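Local coordinates for export chaperone SatS (Mycobacterium tuberculosis H37Rv, PDB 6DNM), which acts as a chaperone for the SecA2 protein export pathway of the bacterium, seen here as its C-terminal domain, at residues 113-118 / 154-159; 48-53 / 185-190; 19-24 / 95-100; 137-142 / 177-182. One frame throughout, in Å; residues are numbered along the deposited sequence.

Overall arrangement
From the N terminus, strand 19-24 comes first and finds its partner in strand 98-100 at interaction 3, which completes an edge of the four-stranded mixed sheet. Before that loop closes, strand 49-52 has begun a longer one, which closes only when strand 187-189, at the C terminus, pairs with it in interaction 2, so interactions 2 and 3 cross. The remaining contacts both fall within that long loop and belong to the helical half. Interaction 1 sets the start of helix 117-134 against the end of helix 148-157, and interaction 4 packs helix 138-142 on helix 170-185; their segments alternate. Interactions 1 and 2 lie on opposite sides of the chain's centre, about 28 Å between centres.

Interaction 1 (113-118 / 154-159); sequences DAVDRE and AYVLDP
Val156 turns CG1 anti to its backbone N (chi1 170°), and Val115 does the same with its own CG1 (chi1 -180°), so that the two methyls meet at 4.0 Å, Val115 CG1 to Val156 CG1, with the side chains crossing at about a right angle. A valine suits each position because two methyls branch directly from CB, close to the backbone. The other methyl of Val156, CG2, lies 4.2 Å from Val115 CB, while Leu120 of helix 117-134 touches both valines. Arg117 reaches over Val156 O toward Pro159: its CG lies 3.4 Å from Val156 O, and its chain, bent at chi2 and chi3, crosses Pro159 with CD 4.1 Å from Pro159 CG. Leu157 CD2 rests 3.8 Å from Arg117 O. A water then joins the polar parts, accepting from Arg117 NH1 at 2.9 Å and donating to Leu157 O at 2.7 Å. Asp116 caps the start of helix 117-134 through Gln119 N. The contact thus joins the loop and first turn leading into helix 117-134 to the C-terminal part of helix 148-157: methyl packing supplies its inner part, and at the surface the aliphatic carbons of Arg117 cross over Val156 O and Pro159 while a water bridges its guanidinium to Leu157 O.

Interaction 2 (48-53 / 185-190); sequences GRISVF and SRLRRE
Ser51 OG donates to Glu190 OE1 at 2.6 Å, meeting the anti side of the carboxylate 21° out of its plane, and accepts from a water as well. That water also donates to Arg49 O and accepts from Arg188 NE, tying both strands together beside the serine; a serine suits this place because its hydroxyl can donate to the carboxylate while accepting from the water. Glu190 OE1 has a second partner in Arg46, a salt bridge. Between the strands runs a parallel ladder: Ile50 donates through N to Arg186 O at 2.7 Å and accepts through O from Arg188 N, then Val52 N bonds to Arg188 O and Glu190 N to Val52 O. On one face Leu187 CD2 touches Val52 CG1 at 4.0 Å and lies beside Ile50, which also packs on helix 117-134. On the other, Arg188 CB sits over the centre of the Arg49 guanidinium, the two guanidinium planes 71° apart, and Arg49 NH2 comes within 3.2 Å of Arg188 NH1. Arg188 NH2 is held by Arg46 O, and Arg49 NH1 bonds weakly to Ser185 O at the edge of its group. Such close arginines should repel to some degree, a cost that these two carbonyls and the water probably offset, while four backbone bonds hold the C-terminal strand on the sheet.

Interaction 3 (19-24 / 95-100); sequences DPIQIM and DDNVYV
Asn97 leads from its backbone toward strand 19-24, and each step along its side chain finds something there. CB lies 3.7 Å from Pro20 O and packs against Ile21 CG2; CG stays near the same two groups. OD1 takes a weak hydrogen bond from Arg34 of strand 29-37. ND2, 3.6 Å from Asp19 CG, donates to a water at 2.8 Å that in turn donates to Pro20 O. CG stands anti to the carbonyl carbon (chi1 -73°), which turns the amide toward Asp19, its plane 41° from that carboxylate. An amide suits the spot because it can both give and accept. The backbone of Asn97 opens the parallel pairing, its O accepting from Gln22 N at 3.1 Å. Tyr99 then uses both its backbone groups toward strand 19-24, its N donating to Gln22 O and its O accepting from Met24 N at 2.8 Å. The Tyr99 ring brings its edge, CE2, to 4.1 Å from Ile21 CB, and its OH is hydrogen-bonded to Glu125. On the face of Gln22 and Val98, opposite Tyr99, Gln22 runs beside the valine with OE1 3.3 Å from Val98 CG1, while its NE2 is hydrogen-bonded to Tyr31. Strand 98-100 is thereby fixed as an edge of the four-stranded mixed sheet, and the polar ends of two buried residues are satisfied: the Asn97 amide by a water and, weakly, by Arg34, the Tyr99 hydroxyl by Glu125.

Interaction 4 (137-142 / 177-182); sequences SAVDKA and EKLERF
An antiparallel helix pair forms here as part of the helical half of the domain: the axes of segments 138-142 and 177-182 run 166° apart in direction and 10.4 Å at closest approach. Small residues on one helix make hollows for large ones on the other. Ala138, with nothing beyond CB, gives a shallow place where the broad Phe182 ring can lie flat. Phe182 reaches this position with CG anti to its backbone N (chi1 169°), which carries the ring across to helix 138-142. One turn away, Leu179 is the second bump. Its branched end settles between Val139 and Ala142: CD1 meets Val139 CG2 at 3.8 Å, and CD2 rests 4.1 Å from Ala142 CB. The alanine, like Ala138, is small enough to let a bulky neighbour come close. Val139 serves both large residues through one methyl, since the CG2 that touches Leu179 CD1 also stands 3.9 Å from Phe182 CE2, the valine crossing each side chain at about a right angle. Leu127 of helix 117-134 touches both Val139 and Leu179, so a third helix joins the apolar cluster. The contact is wholly apolar across the two segments. Over the face of the Phe182 ring, Ala138 CB makes a CH-pi contact, 3.8 Å from the centroid and just 7° off the ring normal.

Interaction 1 (113-118 / 154-159)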
# COMPACT_ATOMS: atom_id res chain seq x y z
N ASP A 113 -1.66 -17.06 15.95
CA ASP A 113 -0.64 -17.98 15.48
C ASP A 113 -0.79 -18.36 14.01
O ASP A 113 0.16 -18.88 13.41
CB ASP A 113 -0.58 -19.23 16.37
CG ASP A 113 -0.47 -18.89 17.84
OD1 ASP A 113 -1.02 -19.64 18.68
OD2 ASP A 113 0.18 -17.87 18.17
N ALA A 114 -1.96 -18.10 13.42
CA ALA A 114 -2.16 -18.32 11.99
C ALA A 114 -1.72 -17.14 11.14
O ALA A 114 -1.64 -17.27 9.91
CB ALA A 114 -3.63 -18.62 11.70
N VAL A 115 -1.45 -15.99 11.75
CA VAL A 115 -1.10 -14.78 11.01
C VAL A 115 0.41 -14.70 10.86
O VAL A 115 1.15 -14.80 11.85
CB VAL A 115 -1.63 -13.52 11.73
CG1 VAL A 115 -1.25 -12.29 10.93
CG2 VAL A 115 -3.13 -13.62 11.92
N ASP A 116 0.88 -14.50 9.64
CA ASP A 116 2.31 -14.35 9.42
C ASP A 116 2.74 -12.95 9.83
O ASP A 116 2.23 -11.96 9.31
CB ASP A 116 2.67 -14.60 7.96
CG ASP A 116 4.16 -14.52 7.72
OD1 ASP A 116 4.85 -15.49 8.08
OD2 ASP A 116 4.65 -13.50 7.21
N ARG A 117 3.72 -12.88 10.73
CA ARG A 117 4.11 -11.59 11.29
C ARG A 117 4.65 -10.66 10.22
O ARG A 117 4.25 -9.49 10.14
CB ARG A 117 5.14 -11.81 12.40
CG ARG A 117 5.57 -10.53 13.09
CD ARG A 117 7.02 -10.62 13.55
NE ARG A 117 7.91 -10.82 12.41
CZ ARG A 117 8.24 -9.86 11.55
NH1 ARG A 117 7.76 -8.63 11.70
NH2 ARG A 117 9.04 -10.13 10.53
N GLU A 118 5.56 -11.15 9.38
CA GLU A 118 6.14 -10.29 8.35
C GLU A 118 5.08 -9.77 7.38
O GLU A 118 5.06 -8.58 7.06
CB GLU A 118 7.25 -11.04 7.61
CG GLU A 118 8.09 -10.16 6.72
CD GLU A 118 8.83 -10.95 5.66
OE1 GLU A 118 9.32 -10.34 4.69
OE2 GLU A 118 8.94 -12.19 5.82
N ALA A 154 -1.45 -5.78 17.35
CA ALA A 154 -0.33 -5.42 18.21
C ALA A 154 0.34 -6.67 18.78
O ALA A 154 1.58 -6.74 18.85
CB ALA A 154 -0.79 -4.48 19.33
N TYR A 155 -0.45 -7.68 19.14
CA TYR A 155 0.12 -8.91 19.67
C TYR A 155 0.97 -9.62 18.63
O TYR A 155 2.10 -10.03 18.92
CB TYR A 155 -0.99 -9.83 20.19
CG TYR A 155 -0.43 -11.14 20.69
CD1 TYR A 155 0.15 -11.22 21.95
CD2 TYR A 155 -0.44 -12.28 19.90
CE1 TYR A 155 0.69 -12.41 22.42
CE2 TYR A 155 0.10 -13.48 20.36
CZ TYR A 155 0.66 -13.53 21.62
OH TYR A 155 1.20 -14.72 22.08
N VAL A 156 0.46 -9.78 17.40
CA VAL A 156 1.20 -10.49 16.36
C VAL A 156 2.51 -9.77 16.05
O VAL A 156 3.54 -10.40 15.81
CB VAL A 156 0.34 -10.68 15.10
CG1 VAL A 156 1.19 -11.21 13.92
CG2 VAL A 156 -0.84 -11.62 15.36
N LEU A 157 2.48 -8.43 16.03
CA LEU A 157 3.66 -7.67 15.65
C LEU A 157 4.69 -7.56 16.75
O LEU A 157 5.79 -7.05 16.49
CB LEU A 157 3.25 -6.28 15.16
CG LEU A 157 2.40 -6.27 13.90
CD1 LEU A 157 2.06 -4.84 13.50
CD2 LEU A 157 3.16 -6.96 12.78
N ASP A 158 4.39 -8.01 17.97
CA ASP A 158 5.33 -7.92 19.09
C ASP A 158 5.66 -9.31 19.60
O ASP A 158 4.91 -9.87 20.43
CB ASP A 158 4.74 -7.07 20.21
CG ASP A 158 5.70 -6.87 21.37
OD1 ASP A 158 6.84 -7.38 21.34
OD2 ASP A 158 5.30 -6.19 22.35
N PRO A 159 6.78 -9.90 19.17
CA PRO A 159 7.15 -11.24 19.66
C PRO A 159 7.48 -11.30 21.15
O PRO A 159 7.65 -12.41 21.69
CB PRO A 159 8.37 -11.60 18.80
CG PRO A 159 8.14 -10.84 17.53
CD PRO A 159 7.56 -9.53 17.97
O HOH W 1 7.15 -7.23 14.12

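Interaction 2 (48-53 / 185-190)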
# COMPACT_ATOMS: atom_id res chain seq x y z
N GLY A 48 -7.69 11.80 -2.55
CA GLY A 48 -7.64 10.75 -1.54
C GLY A 48 -7.86 9.34 -2.02
O GLY A 48 -8.02 8.44 -1.18
N ARG A 49 -7.88 9.10 -3.33
CA ARG A 49 -8.01 7.75 -3.88
C ARG A 49 -6.81 7.43 -4.76
O ARG A 49 -6.36 8.27 -5.54
CB ARG A 49 -9.31 7.57 -4.68
CG ARG A 49 -10.60 7.79 -3.87
CD ARG A 49 -11.71 6.80 -4.28
NE ARG A 49 -12.12 6.94 -5.67
CZ ARG A 49 -12.54 5.93 -6.43
NH1 ARG A 49 -12.61 4.70 -5.93
NH2 ARG A 49 -12.89 6.15 -7.69
N ILE A 50 -6.32 6.21 -4.62
CA ILE A 50 -5.08 5.76 -5.25
C ILE A 50 -5.41 5.11 -6.58
O ILE A 50 -6.20 4.16 -6.63
CB ILE A 50 -4.37 4.76 -4.33
CG1 ILE A 50 -4.04 5.40 -2.98
CG2 ILE A 50 -3.14 4.16 -5.02
CD1 ILE A 50 -3.81 4.39 -1.87
N SER A 51 -4.78 5.59 -7.65
CA SER A 51 -4.93 4.95 -8.96
C SER A 51 -4.14 3.65 -9.00
O SER A 51 -2.93 3.64 -8.78
CB SER A 51 -4.42 5.89 -10.05
OG SER A 51 -5.27 7.00 -10.21
N VAL A 52 -4.83 2.54 -9.30
CA VAL A 52 -4.19 1.23 -9.38
C VAL A 52 -4.32 0.67 -10.79
O VAL A 52 -5.29 0.93 -11.51
CB VAL A 52 -4.72 0.23 -8.34
CG1 VAL A 52 -4.35 0.71 -6.94
CG2 VAL A 52 -6.23 0.03 -8.48
N PHE A 53 -3.33 -0.16 -11.16
CA PHE A 53 -3.18 -0.70 -12.50
C PHE A 53 -2.91 -2.20 -12.42
O PHE A 53 -2.24 -2.67 -11.50
CB PHE A 53 -2.03 0.02 -13.24
CG PHE A 53 -2.28 1.49 -13.38
CD1 PHE A 53 -2.89 1.99 -14.51
CD2 PHE A 53 -1.95 2.36 -12.34
CE1 PHE A 53 -3.17 3.35 -14.62
CE2 PHE A 53 -2.22 3.72 -12.45
CZ PHE A 53 -2.82 4.21 -13.59
N SER A 185 -12.24 0.78 -1.12
CA SER A 185 -12.90 2.02 -1.52
C SER A 185 -11.90 3.10 -1.94
O SER A 185 -12.28 4.03 -2.66
CB SER A 185 -13.80 2.53 -0.39
OG SER A 185 -13.07 3.31 0.56
N ARG A 186 -10.64 2.99 -1.50
CA ARG A 186 -9.61 3.97 -1.80
C ARG A 186 -8.76 3.60 -3.00
O ARG A 186 -7.88 4.39 -3.38
CB ARG A 186 -8.71 4.20 -0.58
CG ARG A 186 -9.43 4.63 0.69
CD ARG A 186 -10.01 6.02 0.56
NE ARG A 186 -11.35 5.98 -0.01
CZ ARG A 186 -11.99 7.05 -0.47
NH1 ARG A 186 -11.41 8.25 -0.41
NH2 ARG A 186 -13.20 6.93 -0.99
N LEU A 187 -8.98 2.44 -3.61
CA LEU A 187 -8.22 2.00 -4.77
C LEU A 187 -9.08 2.21 -6.01
O LEU A 187 -10.02 1.44 -6.26
CB LEU A 187 -7.84 0.53 -4.63
CG LEU A 187 -7.05 0.13 -3.38
CD1 LEU A 187 -6.67 -1.35 -3.43
CD2 LEU A 187 -5.82 1.01 -3.20
N ARG A 188 -8.74 3.23 -6.80
CA ARG A 188 -9.47 3.61 -8.00
C ARG A 188 -8.90 2.82 -9.18
O ARG A 188 -7.75 3.01 -9.58
CB ARG A 188 -9.33 5.11 -8.24
CG ARG A 188 -10.13 5.65 -9.42
CD ARG A 188 -9.58 6.98 -9.95
NE ARG A 188 -9.44 8.01 -8.91
CZ ARG A 188 -10.42 8.82 -8.50
NH1 ARG A 188 -11.63 8.73 -9.03
NH2 ARG A 188 -10.18 9.72 -7.56
N ARG A 189 -9.71 1.93 -9.75
CA ARG A 189 -9.27 1.15 -10.89
C ARG A 189 -9.19 2.07 -12.11
O ARG A 189 -10.20 2.67 -12.51
CB ARG A 189 -10.25 0.01 -11.14
CG ARG A 189 -9.99 -1.23 -10.30
CD ARG A 189 -10.35 -1.05 -8.84
NE ARG A 189 -10.43 -2.34 -8.16
CZ ARG A 189 -10.51 -2.50 -6.85
NH1 ARG A 189 -10.56 -3.73 -6.34
NH2 ARG A 189 -10.54 -1.45 -6.04
N GLU A 190 -8.00 2.20 -12.69
CA GLU A 190 -7.86 2.97 -13.92
C GLU A 190 -7.94 2.03 -15.12
O GLU A 190 -8.37 0.89 -14.98
CB GLU A 190 -6.54 3.74 -13.94
CG GLU A 190 -6.37 4.71 -12.78
CD GLU A 190 -7.08 6.03 -12.99
OE1 GLU A 190 -6.63 7.04 -12.42
OE2 GLU A 190 -8.08 6.08 -13.74
O HOH W 2 -7.09 8.16 -8.23

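Interaction 3 (19-24 / 95-100)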
# COMPACT_ATOMS: atom_id res chain seq x y z
N ASP A 19 8.53 5.36 -5.37
CA ASP A 19 8.63 3.91 -5.41
C ASP A 19 7.45 3.31 -6.15
O ASP A 19 6.30 3.56 -5.76
CB ASP A 19 8.61 3.33 -3.98
CG ASP A 19 9.88 3.60 -3.20
OD1 ASP A 19 10.96 3.75 -3.80
OD2 ASP A 19 9.77 3.63 -1.96
N PRO A 20 7.69 2.45 -7.12
CA PRO A 20 6.63 1.53 -7.56
C PRO A 20 6.33 0.53 -6.45
O PRO A 20 7.24 0.05 -5.77
CB PRO A 20 7.24 0.82 -8.77
CG PRO A 20 8.42 1.71 -9.20
CD PRO A 20 8.92 2.29 -7.91
N ILE A 21 5.05 0.25 -6.25
CA ILE A 21 4.64 -0.71 -5.23
C ILE A 21 3.69 -1.73 -5.85
O ILE A 21 3.04 -1.47 -6.86
CB ILE A 21 4.01 -0.05 -3.97
CG1 ILE A 21 2.64 0.53 -4.29
CG2 ILE A 21 4.95 1.00 -3.37
CD1 ILE A 21 1.89 1.01 -3.03
N GLN A 22 3.62 -2.90 -5.21
CA GLN A 22 2.72 -3.98 -5.62
C GLN A 22 1.77 -4.27 -4.47
O GLN A 22 2.21 -4.44 -3.33
CB GLN A 22 3.53 -5.24 -5.91
CG GLN A 22 2.70 -6.43 -6.40
CD GLN A 22 3.51 -7.71 -6.39
OE1 GLN A 22 3.99 -8.13 -5.33
NE2 GLN A 22 3.68 -8.32 -7.56
N ILE A 23 0.47 -4.33 -4.76
CA ILE A 23 -0.54 -4.63 -3.74
C ILE A 23 -1.26 -5.89 -4.18
O ILE A 23 -1.90 -5.90 -5.24
CB ILE A 23 -1.54 -3.48 -3.56
CG1 ILE A 23 -0.83 -2.17 -3.18
CG2 ILE A 23 -2.60 -3.87 -2.53
CD1 ILE A 23 -1.73 -0.93 -3.26
N MET A 24 -1.16 -6.95 -3.40
CA MET A 24 -1.82 -8.21 -3.73
C MET A 24 -3.01 -8.42 -2.80
O MET A 24 -2.89 -8.32 -1.58
CB MET A 24 -0.84 -9.38 -3.64
CG MET A 24 0.37 -9.22 -4.55
SD MET A 24 1.44 -10.67 -4.63
CE MET A 24 0.41 -11.85 -5.52
N ASP A 95 11.55 -5.72 -3.05
CA ASP A 95 10.87 -6.70 -2.20
C ASP A 95 10.21 -6.05 -0.99
O ASP A 95 9.18 -6.54 -0.51
CB ASP A 95 11.85 -7.78 -1.73
CG ASP A 95 12.25 -8.75 -2.84
OD1 ASP A 95 11.73 -8.65 -3.97
OD2 ASP A 95 13.10 -9.63 -2.57
N ASP A 96 10.77 -4.94 -0.51
CA ASP A 96 10.21 -4.21 0.63
C ASP A 96 8.99 -3.38 0.26
O ASP A 96 8.37 -2.79 1.15
CB ASP A 96 11.28 -3.32 1.28
CG ASP A 96 11.86 -2.32 0.31
OD1 ASP A 96 11.94 -1.13 0.66
OD2 ASP A 96 12.22 -2.73 -0.81
N ASN A 97 8.64 -3.32 -1.02
CA ASN A 97 7.46 -2.60 -1.48
C ASN A 97 6.39 -3.54 -2.01
O ASN A 97 5.54 -3.14 -2.82
CB ASN A 97 7.86 -1.55 -2.52
CG ASN A 97 8.56 -0.39 -1.89
OD1 ASN A 97 8.18 0.05 -0.81
ND2 ASN A 97 9.61 0.11 -2.54
N VAL A 98 6.41 -4.79 -1.54
CA VAL A 98 5.41 -5.80 -1.85
C VAL A 98 4.48 -5.91 -0.65
O VAL A 98 4.91 -6.25 0.46
CB VAL A 98 6.09 -7.14 -2.17
CG1 VAL A 98 5.07 -8.26 -2.24
CG2 VAL A 98 6.85 -7.04 -3.48
N TYR A 99 3.20 -5.61 -0.86
CA TYR A 99 2.21 -5.57 0.21
C TYR A 99 1.10 -6.57 -0.08
O TYR A 99 0.47 -6.50 -1.14
CB TYR A 99 1.62 -4.17 0.29
CG TYR A 99 2.63 -3.10 0.64
CD1 TYR A 99 3.13 -2.99 1.92
CD2 TYR A 99 3.10 -2.21 -0.33
CE1 TYR A 99 4.06 -2.02 2.26
CE2 TYR A 99 4.02 -1.23 -0.00
CZ TYR A 99 4.50 -1.14 1.29
OH TYR A 99 5.41 -0.16 1.63
N VAL A 100 0.85 -7.48 0.84
CA VAL A 100 -0.07 -8.59 0.60
C VAL A 100 -1.17 -8.54 1.65
O VAL A 100 -0.93 -8.78 2.84
CB VAL A 100 0.65 -9.95 0.64
CG1 VAL A 100 -0.32 -11.09 0.34
CG2 VAL A 100 1.81 -9.96 -0.33
O HOH W 3 9.86 -0.46 -5.28

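Interaction 4 (137-142 / 177-182)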
# COMPACT_ATOMS: atom_id res chain seq x y z
N SER A 137 -9.66 8.77 9.10
CA SER A 137 -9.16 8.16 10.32
C SER A 137 -9.49 6.67 10.43
O SER A 137 -9.21 6.08 11.48
CB SER A 137 -9.72 8.89 11.54
OG SER A 137 -11.13 8.81 11.56
N ALA A 138 -10.05 6.05 9.39
CA ALA A 138 -10.56 4.68 9.53
C ALA A 138 -9.47 3.71 9.98
O ALA A 138 -9.70 2.86 10.85
CB ALA A 138 -11.19 4.21 8.22
N VAL A 139 -8.27 3.81 9.39
CA VAL A 139 -7.20 2.88 9.75
C VAL A 139 -6.73 3.13 11.18
O VAL A 139 -6.61 2.20 11.98
CB VAL A 139 -6.03 2.96 8.75
CG1 VAL A 139 -4.90 2.03 9.20
CG2 VAL A 139 -6.49 2.60 7.34
N ASP A 140 -6.44 4.39 11.52
CA ASP A 140 -5.98 4.70 12.87
C ASP A 140 -6.98 4.22 13.91
O ASP A 140 -6.59 3.66 14.94
CB ASP A 140 -5.73 6.20 13.03
CG ASP A 140 -4.57 6.69 12.19
OD1 ASP A 140 -3.76 5.86 11.72
OD2 ASP A 140 -4.48 7.92 12.01
N LYS A 141 -8.27 4.40 13.65
CA LYS A 141 -9.27 3.98 14.62
C LYS A 141 -9.30 2.46 14.74
O LYS A 141 -9.36 1.92 15.85
CB LYS A 141 -10.64 4.51 14.21
CG LYS A 141 -10.82 5.98 14.46
CD LYS A 141 -12.17 6.45 13.94
CE LYS A 141 -13.18 6.65 15.05
NZ LYS A 141 -14.08 7.80 14.75
N ALA A 142 -9.28 1.76 13.61
CA ALA A 142 -9.41 0.30 13.65
C ALA A 142 -8.23 -0.35 14.35
O ALA A 142 -8.38 -1.41 14.97
CB ALA A 142 -9.54 -0.25 12.23
N GLU A 177 -12.63 -7.08 8.15
CA GLU A 177 -13.44 -7.02 6.93
C GLU A 177 -13.87 -5.60 6.62
O GLU A 177 -13.85 -5.18 5.46
CB GLU A 177 -14.64 -7.95 7.06
CG GLU A 177 -14.27 -9.41 6.95
CD GLU A 177 -15.41 -10.35 7.26
OE1 GLU A 177 -16.36 -9.95 7.96
OE2 GLU A 177 -15.34 -11.51 6.79
N LYS A 178 -14.25 -4.84 7.65
CA LYS A 178 -14.63 -3.45 7.46
C LYS A 178 -13.44 -2.63 6.99
O LYS A 178 -13.56 -1.78 6.10
CB LYS A 178 -15.19 -2.89 8.77
CG LYS A 178 -15.95 -1.59 8.63
CD LYS A 178 -17.06 -1.53 9.67
CE LYS A 178 -17.83 -0.21 9.62
NZ LYS A 178 -18.45 0.06 8.29
N LEU A 179 -12.26 -2.89 7.56
CA LEU A 179 -11.07 -2.17 7.16
C LEU A 179 -10.67 -2.49 5.73
O LEU A 179 -10.29 -1.59 4.97
CB LEU A 179 -9.95 -2.48 8.15
CG LEU A 179 -8.65 -1.68 8.03
CD1 LEU A 179 -8.92 -0.18 8.11
CD2 LEU A 179 -7.68 -2.12 9.10
N GLU A 180 -10.77 -3.77 5.33
CA GLU A 180 -10.44 -4.12 3.95
C GLU A 180 -11.42 -3.49 2.96
O GLU A 180 -11.01 -3.09 1.86
CB GLU A 180 -10.32 -5.64 3.77
CG GLU A 180 -9.71 -6.01 2.42
CD GLU A 180 -9.17 -7.44 2.32
OE1 GLU A 180 -9.36 -8.26 3.25
OE2 GLU A 180 -8.54 -7.74 1.28
N ARG A 181 -12.70 -3.36 3.34
CA ARG A 181 -13.65 -2.64 2.50
C ARG A 181 -13.26 -1.18 2.36
O ARG A 181 -13.36 -0.60 1.27
CB ARG A 181 -15.07 -2.76 3.07
CG ARG A 181 -15.73 -4.11 2.84
CD ARG A 181 -17.23 -4.04 3.14
NE ARG A 181 -17.52 -3.78 4.56
CZ ARG A 181 -17.61 -4.72 5.50
NH1 ARG A 181 -17.44 -6.00 5.19
NH2 ARG A 181 -17.89 -4.38 6.75
N PHE A 182 -12.79 -0.56 3.45
CA PHE A 182 -12.30 0.81 3.36
C PHE A 182 -11.13 0.91 2.38
O PHE A 182 -11.10 1.79 1.51
CB PHE A 182 -11.88 1.34 4.73
CG PHE A 182 -11.12 2.63 4.66
CD1 PHE A 182 -11.78 3.82 4.42
CD2 PHE A 182 -9.73 2.64 4.77
CE1 PHE A 182 -11.09 5.01 4.32
CE2 PHE A 182 -9.03 3.83 4.68
CZ PHE A 182 -9.71 5.02 4.45